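Local coordinates for Serine/threonine-protein phosphatase 2A regulatory subunit B'' subunit alpha (PDB 4I5J) that is a calcium-binding EF-hand regulatory subunit of the phosphatase PP2A that may modulate the substrate selectivity, activity and location of the catalytic subunit, at residues F90-T93 with L94-E98; N104-T107 with D108-Y112; R149-E152 with R153-G157; I192-W195 with F196-D200; L231-H234 with D235-Q239. One frame throughout, in Å; residues are numbered along the deposited sequence.

Contact 1. Residues F90-T93 with L94-E98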
# COMPACT_ATOMS: atom_id res chain seq x y z
N PHE A 90 11.64 -7.75 9.93
CA PHE A 90 12.72 -7.30 9.04
C PHE A 90 14.08 -7.87 9.43
O PHE A 90 14.81 -8.37 8.59
CB PHE A 90 12.81 -5.77 8.95
CG PHE A 90 13.88 -5.31 7.99
CD1 PHE A 90 13.74 -5.54 6.62
CD2 PHE A 90 15.03 -4.68 8.45
CE1 PHE A 90 14.73 -5.15 5.72
CE2 PHE A 90 16.01 -4.27 7.55
CZ PHE A 90 15.86 -4.51 6.18
N LEU A 91 14.43 -7.79 10.71
CA LEU A 91 15.75 -8.27 11.10
C LEU A 91 15.83 -9.76 10.89
O LEU A 91 16.84 -10.25 10.39
CB LEU A 91 16.07 -7.88 12.54
CG LEU A 91 16.25 -6.37 12.76
CD1 LEU A 91 16.73 -6.07 14.17
CD2 LEU A 91 17.24 -5.82 11.73
N GLN A 92 14.77 -10.50 11.22
CA GLN A 92 14.73 -11.94 10.93
C GLN A 92 14.88 -12.22 9.43
O GLN A 92 15.58 -13.14 9.02
CB GLN A 92 13.43 -12.58 11.42
CG GLN A 92 13.25 -14.00 10.93
CD GLN A 92 11.82 -14.45 10.99
OE1 GLN A 92 10.91 -13.66 11.30
NE2 GLN A 92 11.59 -15.71 10.68
N THR A 93 14.24 -11.40 8.60
CA THR A 93 14.36 -11.58 7.16
C THR A 93 15.81 -11.34 6.69
O THR A 93 16.29 -11.98 5.76
CB THR A 93 13.39 -10.64 6.40
OG1 THR A 93 12.04 -10.95 6.74
CG2 THR A 93 13.56 -10.81 4.90
N LEU A 94 16.51 -10.40 7.32
CA LEU A 94 17.93 -10.21 7.02
C LEU A 94 18.70 -11.46 7.40
O LEU A 94 19.57 -11.91 6.67
CB LEU A 94 18.50 -9.02 7.78
CG LEU A 94 18.13 -7.65 7.22
CD1 LEU A 94 19.03 -6.57 7.82
CD2 LEU A 94 18.25 -7.69 5.71
N ALA A 95 18.38 -12.03 8.56
CA ALA A 95 19.04 -13.26 9.00
C ALA A 95 18.80 -14.40 8.00
O ALA A 95 19.70 -15.22 7.76
CB ALA A 95 18.55 -13.64 10.38
N LEU A 96 17.61 -14.44 7.41
CA LEU A 96 17.26 -15.50 6.45
C LEU A 96 17.91 -15.23 5.09
O LEU A 96 18.28 -16.14 4.37
CB LEU A 96 15.74 -15.62 6.30
CG LEU A 96 14.89 -16.12 7.47
CD1 LEU A 96 13.40 -15.99 7.14
CD2 LEU A 96 15.22 -17.57 7.85
N LEU A 97 18.02 -13.96 4.75
CA LEU A 97 18.65 -13.52 3.51
C LEU A 97 20.10 -13.98 3.40
O LEU A 97 20.57 -14.33 2.32
CB LEU A 97 18.60 -11.99 3.44
CG LEU A 97 19.09 -11.28 2.19
CD1 LEU A 97 18.23 -11.69 1.02
CD2 LEU A 97 19.04 -9.79 2.40
N GLU A 98 20.80 -14.00 4.53
CA GLU A 98 22.22 -14.33 4.54
C GLU A 98 22.50 -15.80 4.23
O GLU A 98 23.65 -16.17 4.00
CB GLU A 98 22.84 -13.98 5.90
CG GLU A 98 22.81 -12.50 6.22
CD GLU A 98 23.14 -12.21 7.68
OE1 GLU A 98 23.14 -11.02 8.07
OE2 GLU A 98 23.39 -13.17 8.43

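Contact 2. Residues N104-T107 with D108-Y112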
# COMPACT_ATOMS: atom_id res chain seq x y z
N ASN A 104 14.34 -15.26 -4.65
CA ASN A 104 12.89 -15.34 -4.85
C ASN A 104 12.15 -16.18 -3.83
O ASN A 104 10.92 -16.22 -3.82
CB ASN A 104 12.56 -15.74 -6.29
CG ASN A 104 13.08 -14.73 -7.29
OD1 ASN A 104 13.07 -13.53 -7.02
ND2 ASN A 104 13.55 -15.20 -8.44
N GLN A 105 12.91 -16.82 -2.94
CA GLN A 105 12.33 -17.48 -1.77
C GLN A 105 12.17 -16.51 -0.61
O GLN A 105 11.44 -16.78 0.34
CB GLN A 105 13.22 -18.64 -1.35
CG GLN A 105 12.47 -19.96 -1.30
CD GLN A 105 11.72 -20.23 -2.59
OE1 GLN A 105 12.19 -19.91 -3.67
NE2 GLN A 105 10.53 -20.81 -2.47
N ILE A 106 12.87 -15.38 -0.66
CA ILE A 106 12.66 -14.35 0.34
C ILE A 106 11.51 -13.46 -0.13
O ILE A 106 11.72 -12.42 -0.77
CB ILE A 106 13.91 -13.48 0.60
CG1 ILE A 106 15.14 -14.36 0.86
CG2 ILE A 106 13.67 -12.62 1.80
CD1 ILE A 106 15.05 -15.14 2.15
N THR A 107 10.30 -13.88 0.20
CA THR A 107 9.10 -13.26 -0.34
C THR A 107 8.70 -12.00 0.44
O THR A 107 7.89 -11.21 -0.05
CB THR A 107 7.94 -14.27 -0.38
OG1 THR A 107 7.77 -14.83 0.92
CG2 THR A 107 8.23 -15.41 -1.39
N ASP A 108 9.24 -11.82 1.64
CA ASP A 108 9.06 -10.53 2.31
C ASP A 108 10.18 -9.61 1.87
O ASP A 108 11.34 -9.98 1.93
CB ASP A 108 9.09 -10.68 3.83
CG ASP A 108 7.95 -11.53 4.36
OD1 ASP A 108 6.83 -11.47 3.81
OD2 ASP A 108 8.18 -12.26 5.34
N TYR A 109 9.81 -8.41 1.40
CA TYR A 109 10.73 -7.32 1.05
C TYR A 109 11.54 -7.55 -0.20
O TYR A 109 11.48 -6.74 -1.12
CB TYR A 109 11.69 -6.95 2.19
CG TYR A 109 11.02 -6.84 3.54
CD1 TYR A 109 11.26 -7.78 4.52
CD2 TYR A 109 10.13 -5.80 3.82
CE1 TYR A 109 10.67 -7.71 5.74
CE2 TYR A 109 9.49 -5.73 5.07
CZ TYR A 109 9.77 -6.71 6.02
OH TYR A 109 9.22 -6.71 7.28
N PHE A 110 12.31 -8.65 -0.25
CA PHE A 110 13.46 -8.76 -1.15
C PHE A 110 13.28 -9.42 -2.50
O PHE A 110 14.15 -9.27 -3.37
CB PHE A 110 14.62 -9.45 -0.44
CG PHE A 110 15.23 -8.61 0.62
CD1 PHE A 110 14.88 -8.78 1.95
CD2 PHE A 110 16.12 -7.61 0.29
CE1 PHE A 110 15.42 -7.97 2.93
CE2 PHE A 110 16.68 -6.80 1.27
CZ PHE A 110 16.33 -6.97 2.58
N SER A 111 12.19 -10.16 -2.66
CA SER A 111 11.99 -10.99 -3.84
C SER A 111 12.19 -10.22 -5.12
O SER A 111 11.59 -9.15 -5.27
CB SER A 111 10.58 -11.55 -3.86
OG SER A 111 10.29 -12.16 -5.10
N TYR A 112 13.02 -10.75 -6.02
CA TYR A 112 13.23 -10.10 -7.31
C TYR A 112 12.02 -10.27 -8.21
O TYR A 112 11.62 -9.33 -8.90
CB TYR A 112 14.49 -10.59 -8.05
CG TYR A 112 14.76 -9.71 -9.24
CD1 TYR A 112 15.44 -8.51 -9.08
CD2 TYR A 112 14.26 -10.03 -10.50
CE1 TYR A 112 15.67 -7.67 -10.16
CE2 TYR A 112 14.46 -9.21 -11.56
CZ TYR A 112 15.17 -8.03 -11.40
OH TYR A 112 15.38 -7.22 -12.49
O HOH W 1 9.25 -14.40 -5.26

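Contact 3. Residues R149-E152 with R153-G157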
# COMPACT_ATOMS: atom_id res chain seq x y z
N ARG A 149 -13.82 7.95 -8.08
CA ARG A 149 -13.82 8.72 -6.85
C ARG A 149 -12.72 8.27 -5.88
O ARG A 149 -12.06 9.10 -5.26
CB ARG A 149 -15.21 8.73 -6.19
CG ARG A 149 -16.12 9.78 -6.82
CD ARG A 149 -17.60 9.65 -6.40
NE ARG A 149 -18.40 10.67 -7.09
CZ ARG A 149 -19.70 10.88 -6.91
NH1 ARG A 149 -20.39 10.15 -6.05
NH2 ARG A 149 -20.30 11.84 -7.59
N ILE A 150 -12.53 6.96 -5.76
CA ILE A 150 -11.41 6.48 -4.96
C ILE A 150 -10.06 6.88 -5.61
O ILE A 150 -9.14 7.30 -4.92
CB ILE A 150 -11.52 4.96 -4.67
CG1 ILE A 150 -10.84 4.62 -3.34
CG2 ILE A 150 -11.03 4.12 -5.87
CD1 ILE A 150 -11.58 5.22 -2.10
N ILE A 151 -9.97 6.83 -6.93
CA ILE A 151 -8.73 7.19 -7.63
C ILE A 151 -8.41 8.67 -7.42
O ILE A 151 -7.27 9.03 -7.12
CB ILE A 151 -8.79 6.86 -9.14
CG1 ILE A 151 -8.97 5.35 -9.38
CG2 ILE A 151 -7.56 7.40 -9.87
CD1 ILE A 151 -7.85 4.49 -8.88
N GLU A 152 -9.42 9.51 -7.53
CA GLU A 152 -9.29 10.93 -7.23
C GLU A 152 -8.78 11.11 -5.80
O GLU A 152 -7.93 11.97 -5.54
CB GLU A 152 -10.63 11.64 -7.44
CG GLU A 152 -10.62 13.14 -7.21
CD GLU A 152 -11.93 13.80 -7.64
OE1 GLU A 152 -12.81 13.09 -8.18
OE2 GLU A 152 -12.08 15.02 -7.44
N ARG A 153 -9.26 10.29 -4.88
CA ARG A 153 -8.76 10.35 -3.50
C ARG A 153 -7.29 9.95 -3.40
O ARG A 153 -6.51 10.56 -2.67
CB ARG A 153 -9.64 9.51 -2.58
CG ARG A 153 -11.06 10.09 -2.36
CD ARG A 153 -11.00 11.38 -1.57
NE ARG A 153 -10.37 11.13 -0.28
CZ ARG A 153 -9.64 12.02 0.39
NH1 ARG A 153 -9.46 13.24 -0.12
NH2 ARG A 153 -9.11 11.70 1.56
N ILE A 154 -6.90 8.91 -4.13
CA ILE A 154 -5.50 8.53 -4.17
C ILE A 154 -4.63 9.70 -4.63
O ILE A 154 -3.56 9.94 -4.09
CB ILE A 154 -5.30 7.34 -5.09
CG1 ILE A 154 -5.81 6.06 -4.43
CG2 ILE A 154 -3.83 7.21 -5.49
CD1 ILE A 154 -6.23 4.99 -5.47
N PHE A 155 -5.13 10.46 -5.60
CA PHE A 155 -4.37 11.57 -6.16
C PHE A 155 -4.57 12.88 -5.40
O PHE A 155 -4.09 13.93 -5.83
CB PHE A 155 -4.74 11.74 -7.64
CG PHE A 155 -3.98 10.83 -8.55
CD1 PHE A 155 -2.94 11.31 -9.30
CD2 PHE A 155 -4.30 9.48 -8.63
CE1 PHE A 155 -2.22 10.48 -10.14
CE2 PHE A 155 -3.58 8.64 -9.45
CZ PHE A 155 -2.54 9.14 -10.22
N SER A 156 -5.26 12.80 -4.26
CA SER A 156 -5.60 13.97 -3.43
C SER A 156 -4.51 14.35 -2.44
O SER A 156 -4.54 15.44 -1.87
CB SER A 156 -6.84 13.66 -2.59
OG SER A 156 -6.54 12.67 -1.61
N GLY A 157 -3.61 13.42 -2.17
CA GLY A 157 -2.61 13.63 -1.13
C GLY A 157 -2.94 12.85 0.13
O GLY A 157 -2.17 12.85 1.09

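Contact 4. Residues I192-W195 with F196-D200. With CA (calcium ion), chain B.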
# COMPACT_ATOMS: atom_id res chain seq x y z
N ILE A 192 -5.24 -1.56 4.70
CA ILE A 192 -6.50 -1.17 5.34
C ILE A 192 -6.44 0.30 5.73
O ILE A 192 -7.42 1.02 5.61
CB ILE A 192 -6.83 -2.05 6.55
CG1 ILE A 192 -6.98 -3.50 6.12
CG2 ILE A 192 -8.14 -1.57 7.27
CD1 ILE A 192 -7.13 -4.47 7.31
N GLU A 193 -5.27 0.77 6.18
CA GLU A 193 -5.14 2.18 6.52
C GLU A 193 -5.14 3.03 5.26
O GLU A 193 -5.75 4.10 5.21
CB GLU A 193 -3.87 2.44 7.32
CG GLU A 193 -3.65 3.92 7.53
CD GLU A 193 -2.74 4.21 8.69
OE1 GLU A 193 -2.27 3.23 9.31
OE2 GLU A 193 -2.50 5.41 8.97
N TYR A 194 -4.47 2.51 4.23
CA TYR A 194 -4.35 3.19 2.94
C TYR A 194 -5.74 3.48 2.38
O TYR A 194 -6.03 4.62 1.99
CB TYR A 194 -3.53 2.31 1.99
CG TYR A 194 -3.22 2.87 0.62
CD1 TYR A 194 -1.97 3.42 0.34
CD2 TYR A 194 -4.16 2.83 -0.40
CE1 TYR A 194 -1.67 3.91 -0.91
CE2 TYR A 194 -3.86 3.32 -1.68
CZ TYR A 194 -2.61 3.86 -1.91
OH TYR A 194 -2.29 4.37 -3.16
N TRP A 195 -6.61 2.47 2.34
CA TRP A 195 -7.97 2.69 1.81
C TRP A 195 -8.82 3.50 2.77
O TRP A 195 -9.70 4.24 2.34
CB TRP A 195 -8.65 1.37 1.44
CG TRP A 195 -7.87 0.68 0.40
CD1 TRP A 195 -7.20 -0.50 0.53
CD2 TRP A 195 -7.61 1.15 -0.92
NE1 TRP A 195 -6.54 -0.79 -0.64
CE2 TRP A 195 -6.78 0.20 -1.55
CE3 TRP A 195 -8.00 2.29 -1.64
CZ2 TRP A 195 -6.34 0.34 -2.87
CZ3 TRP A 195 -7.56 2.44 -2.95
CH2 TRP A 195 -6.74 1.47 -3.55
N PHE A 196 -8.54 3.39 4.06
CA PHE A 196 -9.26 4.21 5.04
C PHE A 196 -8.95 5.68 4.81
O PHE A 196 -9.86 6.50 4.81
CB PHE A 196 -8.90 3.82 6.46
CG PHE A 196 -9.70 4.57 7.49
CD1 PHE A 196 -10.86 4.02 8.01
CD2 PHE A 196 -9.29 5.82 7.93
CE1 PHE A 196 -11.62 4.70 8.95
CE2 PHE A 196 -10.05 6.53 8.86
CZ PHE A 196 -11.21 5.97 9.38
N ARG A 197 -7.68 6.03 4.61
CA ARG A 197 -7.32 7.43 4.37
C ARG A 197 -7.95 7.94 3.08
O ARG A 197 -8.25 9.14 2.95
CB ARG A 197 -5.80 7.54 4.23
CG ARG A 197 -5.06 7.61 5.54
CD ARG A 197 -3.61 7.20 5.36
NE ARG A 197 -2.90 7.43 6.61
CZ ARG A 197 -1.99 8.39 6.78
NH1 ARG A 197 -1.66 9.18 5.76
NH2 ARG A 197 -1.40 8.52 7.96
N CYS A 198 -8.11 7.06 2.09
CA CYS A 198 -8.76 7.49 0.85
C CYS A 198 -10.25 7.73 1.07
O CYS A 198 -10.81 8.68 0.53
CB CYS A 198 -8.57 6.47 -0.27
SG CYS A 198 -6.89 6.36 -0.84
N MET A 199 -10.89 6.86 1.85
CA MET A 199 -12.33 7.01 2.13
C MET A 199 -12.63 8.12 3.12
O MET A 199 -13.73 8.70 3.10
CB MET A 199 -12.94 5.70 2.62
CG MET A 199 -12.99 4.63 1.53
SD MET A 199 -14.07 3.25 1.97
CE MET A 199 -15.66 4.11 1.94
N ASP A 200 -11.68 8.44 3.99
CA ASP A 200 -11.89 9.51 4.96
C ASP A 200 -11.75 10.86 4.27
O ASP A 200 -10.77 11.57 4.50
CB ASP A 200 -10.90 9.38 6.12
CG ASP A 200 -11.20 10.36 7.25
OD1 ASP A 200 -12.26 11.01 7.21
OD2 ASP A 200 -10.38 10.48 8.17
CA CA B . -14.41 11.54 7.74
O HOH W 2 -16.44 12.58 8.53

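Contact 5. Residues L231-H234 with D235-Q239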
# COMPACT_ATOMS: atom_id res chain seq x y z
N LEU A 231 -28.86 -1.59 -5.34
CA LEU A 231 -29.44 -1.68 -4.00
C LEU A 231 -29.39 -0.30 -3.30
O LEU A 231 -28.34 0.32 -3.25
CB LEU A 231 -28.66 -2.72 -3.19
CG LEU A 231 -29.23 -3.27 -1.89
CD1 LEU A 231 -30.63 -3.84 -2.11
CD2 LEU A 231 -28.29 -4.33 -1.34
N PRO A 232 -30.54 0.18 -2.80
CA PRO A 232 -30.61 1.51 -2.18
C PRO A 232 -29.60 1.71 -1.05
O PRO A 232 -29.30 0.76 -0.31
CB PRO A 232 -32.05 1.59 -1.65
CG PRO A 232 -32.52 0.17 -1.59
CD PRO A 232 -31.83 -0.53 -2.71
N PHE A 233 -29.08 2.94 -0.92
CA PHE A 233 -28.02 3.24 0.03
C PHE A 233 -28.33 2.71 1.41
O PHE A 233 -27.47 2.15 2.10
CB PHE A 233 -27.75 4.74 0.09
CG PHE A 233 -26.67 5.13 1.07
CD1 PHE A 233 -25.44 4.50 1.03
CD2 PHE A 233 -26.89 6.11 2.02
CE1 PHE A 233 -24.43 4.85 1.93
CE2 PHE A 233 -25.89 6.46 2.92
CZ PHE A 233 -24.66 5.83 2.88
N HIS A 234 -29.60 2.86 1.78
CA HIS A 234 -30.12 2.50 3.09
C HIS A 234 -29.89 1.03 3.44
O HIS A 234 -29.40 0.71 4.51
CB HIS A 234 -31.61 2.81 3.09
CG HIS A 234 -32.15 3.20 4.42
ND1 HIS A 234 -33.01 2.40 5.14
CD2 HIS A 234 -31.98 4.33 5.15
CE1 HIS A 234 -33.33 3.01 6.27
NE2 HIS A 234 -32.72 4.18 6.30
N ASP A 235 -30.26 0.13 2.53
CA ASP A 235 -30.09 -1.30 2.78
C ASP A 235 -28.63 -1.71 2.74
O ASP A 235 -28.18 -2.56 3.51
CB ASP A 235 -30.89 -2.13 1.78
CG ASP A 235 -32.38 -2.01 1.97
OD1 ASP A 235 -32.92 -2.69 2.88
OD2 ASP A 235 -33.01 -1.22 1.24
N LEU A 236 -27.88 -1.09 1.83
CA LEU A 236 -26.46 -1.43 1.72
C LEU A 236 -25.71 -1.01 2.98
O LEU A 236 -24.90 -1.77 3.51
CB LEU A 236 -25.82 -0.76 0.53
CG LEU A 236 -24.32 -1.06 0.57
CD1 LEU A 236 -23.96 -2.11 -0.45
CD2 LEU A 236 -23.53 0.22 0.41
N LEU A 237 -26.01 0.19 3.46
CA LEU A 237 -25.41 0.71 4.68
C LEU A 237 -25.73 -0.21 5.86
O LEU A 237 -24.86 -0.50 6.67
CB LEU A 237 -25.88 2.13 4.94
CG LEU A 237 -25.33 2.84 6.17
CD1 LEU A 237 -23.80 2.88 6.14
CD2 LEU A 237 -25.92 4.24 6.26
N CYS A 238 -26.97 -0.67 5.94
CA CYS A 238 -27.34 -1.67 6.94
C CYS A 238 -26.44 -2.91 6.87
O CYS A 238 -25.89 -3.35 7.88
CB CYS A 238 -28.80 -2.08 6.77
SG CYS A 238 -29.94 -0.86 7.46
N GLN A 239 -26.30 -3.47 5.67
CA GLN A 239 -25.39 -4.60 5.45
C GLN A 239 -23.98 -4.32 5.93
O GLN A 239 -23.35 -5.15 6.59
CB GLN A 239 -25.33 -4.93 3.95
CG GLN A 239 -26.65 -5.43 3.39
CD GLN A 239 -26.49 -6.09 2.03
OE1 GLN A 239 -25.42 -6.03 1.43
NE2 GLN A 239 -27.55 -6.74 1.56

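Contact 1. Residues F90-T93 with L94-E98
L94 lays its isobutyl group over one face of the F90 ring, one helical turn further along helix 90-97. CG of L94 sits 3.9 Å above the plane of the F90 ring, displaced toward the rim, in a CH-pi contact, while L94 CD1 comes 3.8 Å from F90 CE2. The ring is brought there by its first torsion (chi1 -177°), which sets CG of F90 opposite the backbone N and turns the ring along the helix toward L94. This is the dense side of the helix. F90 also meets Y109 edge to face and touches L36 of helix 34-43, L94 reaches F16 of helix 12-20, and L97 packs on V40, so large apolar side chains suit these places. Buried T93 keeps its hydroxyl from going unmatched by bonding OG1 to the carbonyl of N89, and its methyl is left for packing.

The other side is loose. Here exposed Q92 and L96 run side by side in the same direction, with Q92 NE2 4.0 Å from L96 CD1, a contact of an amide with a methyl and nothing stronger. Small A95 lies on this outer surface too.

Regular main-chain bonds join both sides: L94 N to F90 O at 2.9 Å, A95 N to L91 O, L96 N to Q92 O, and L97 N to T93 O at 2.8 Å. The chemistry implies an amphipathic helix, whose backbone bonds are uniform around its circumference while burial of the apolar side chains probably decides which side is turned inward.

Contact 2. Residues N104-T107 with D108-Y112
I106 lies alongside F110, the two side chains pointing the same way, with I106 CG2 4.0 Å from F110 CB. The loop that holds them links helix 90-97 to helix 112-125; I106 is the centre of an inverse gamma turn, and S111 is the N-cap of the second helix. In I106 a chi1 of -50° sets CG1 beside the backbone N and leaves CG2 opposite it, as the branch that reaches F110, also coming 3.5 Å from D108 O. A branched aliphatic chain and a phenyl ring suit this inner side, where both lean on T93 and F110 continues to L94 and to V64 of helix 54-72.

The polar work is done at the start of helix 112-125. N104 OD1 accepts a weak bond from Y112 N at 3.0 Å, bent to 121° at the hydrogen, and a further one from E113 N, so one amide oxygen covers two backbone donors of the first turn. S111 adds the classical cap, its OG bonded to H114 N. Short polar residues fit both places, since their oxygens can turn back onto main-chain N-H groups that lack a partner one turn earlier in a helix. Further round the loop, D108 OD2 and Y109 OH both bond to N89, tying the bend to the residues just before helix 90-97, and R67 bonds to T107 O.

A water bridges the main-chain O of N104 and the hydroxyl of S111: it donates to N104 O at 2.9 Å and accepts a short bond from S111 OG at 2.5 Å.

Contact 3. Residues R149-E152 with R153-G157
I154 N bonds to I150 O at 2.9 Å, the shortest of the main-chain bonds that carry helix 148-154 through this turn; the donor lies in the carbonyl plane and the angle at the hydrogen is 156°. On either side of it, R153 N reaches R149 O at 3.1 Å and F155 N reaches I151 O at 3.0 Å. The helix then closes with S156 N on R153 O at 3.0 Å. Serine probably suits this place because its hydroxyl can serve the chain as it leaves the helix: OG of S156 is bonded to A158 N just beyond.

Apolar groups meet on the inner side. I151 uses two branches: CD1 crosses to CD1 of I154 at 3.8 Å, while CG2 runs beside F155 and comes 4.1 Å from its CD2. The edge of the F155 ring also faces I151 O. Beta-branched isoleucines and a flat ring fill the space between helices well; I154 packs on W195 and C198 of helix 189-199, and F155 on Q135 and L138 of helix 135-138.

The two arginines reach across to neighbouring helices. R149 joins E217 in a salt bridge and Y214 in a cation-pi contact, its NH1 bonding also to the carbonyl O of Y214, whereas R153, bent at chi2 and chi3, gives NE to C198 O and NH2 to R197 O. The chemistry implies that R153 probably steadies the carboxyl end of the helix leading into the calcium loop, its positive charge complementing the carbonyls there.

Contact 4. Residues I192-W195 with F196-D200
With chi1 at 173°, CG of E193 stands opposite its backbone N and the extended chain runs toward R197, whose own CG (chi1 -82°) lies opposite its carbonyl carbon; together these turns bring carboxylate and guanidinium together one helical turn apart. E193 OE2 takes NE of R197 at 3.1 Å, met on the anti side of the carboxylate and somewhat out of its plane, and a weak second bond from R197 NH2 at 3.4 Å. The two flat groups are inclined by 42°. Long, flexible charged chains suit this partly exposed side, where R197 also makes a cation-pi contact with W76.

On the buried side, C198 directs SG obliquely to two rings, 4.4 Å from Y194 CE2 and 4.3 Å from W195 CE3. A small thiol fits beside the two rings, where Y194 CD2 lies over the W195 face. Just past the helix, D200 OD1 binds the calcium ion at 2.3 Å; D202, D204, E211, V206 through its backbone O and a water complete this EF-hand site. G205 N holds D200 OD2.

Helix 189-199 is thus the entering helix of the EF-hand: Y194 packs on helix 173-184, I192 and F196 on helix 254-260, and M199 on helix 263-271.

Contact 5. Residues L231-H234 with D235-Q239
P232 O receives two backbone donors at the start of helix 233-244, where P232 holds the N-cap position. L236 N reaches it at 3.2 Å, almost straight at the hydrogen (169°), while the bond from D235 N at 3.1 Å is weak and bent to 121°. Proline suits this place because its missing N-H costs nothing before a helix begins. The next turn is regular: F233 O accepts L237 N at 2.8 Å, H234 O accepts C238 N at 3.1 Å, and D235 O takes Q239 N. Just upstream, L231 O is satisfied by the hydroxyl of Y216, which ties the approach to helix 209-226, the exiting helix of the calcium-binding EF-hand.

D235 is an acidic residue in the first turn, where the N-terminal end of the helix would probably stabilise its negative charge. Its OD2 approaches P232 CG at 3.2 Å, a contact with the pyrrolidine ring.

Apolar chains hold the inner side. A chi1 of 179° sets CG of F233 opposite its backbone N, and the ring's CZ comes 3.9 Å from L237 CD2. CB of L237 lies over a face of that ring, offset to its rim, and both side chains lean on helix 209-226; buried L236 reaches T269 and F270 of helix 263-271. On the outside, C238 SG stands obliquely by the H234 imidazole. L231 and Q239 come from opposite directions, CD2 of L231 stopping 3.8 Å from NE2 of Q239.

How the contacts relate
Contact 4 is the most buried of the five and lies nearest the centre of the chain; contact 5, its centre about 28 Å from the centre of the chain, is the most peripheral and only partly buried. Contacts 1 and 2 form one packed unit, T93 and L94 of the first meeting I106, Y109 and F110 of the second. About 30 Å from contact 1, between centres, contact 4 adjoins contact 3, and there polar bonds from an arginine to carbonyls accompany the packing. Contact 5 touches none of the others. Ring-over-leucine packing recurs in contacts 1 and 5, capping and water bridging mark the loop of contact 2, and contact 4 has a salt bridge between its own two segments and a metal ligand.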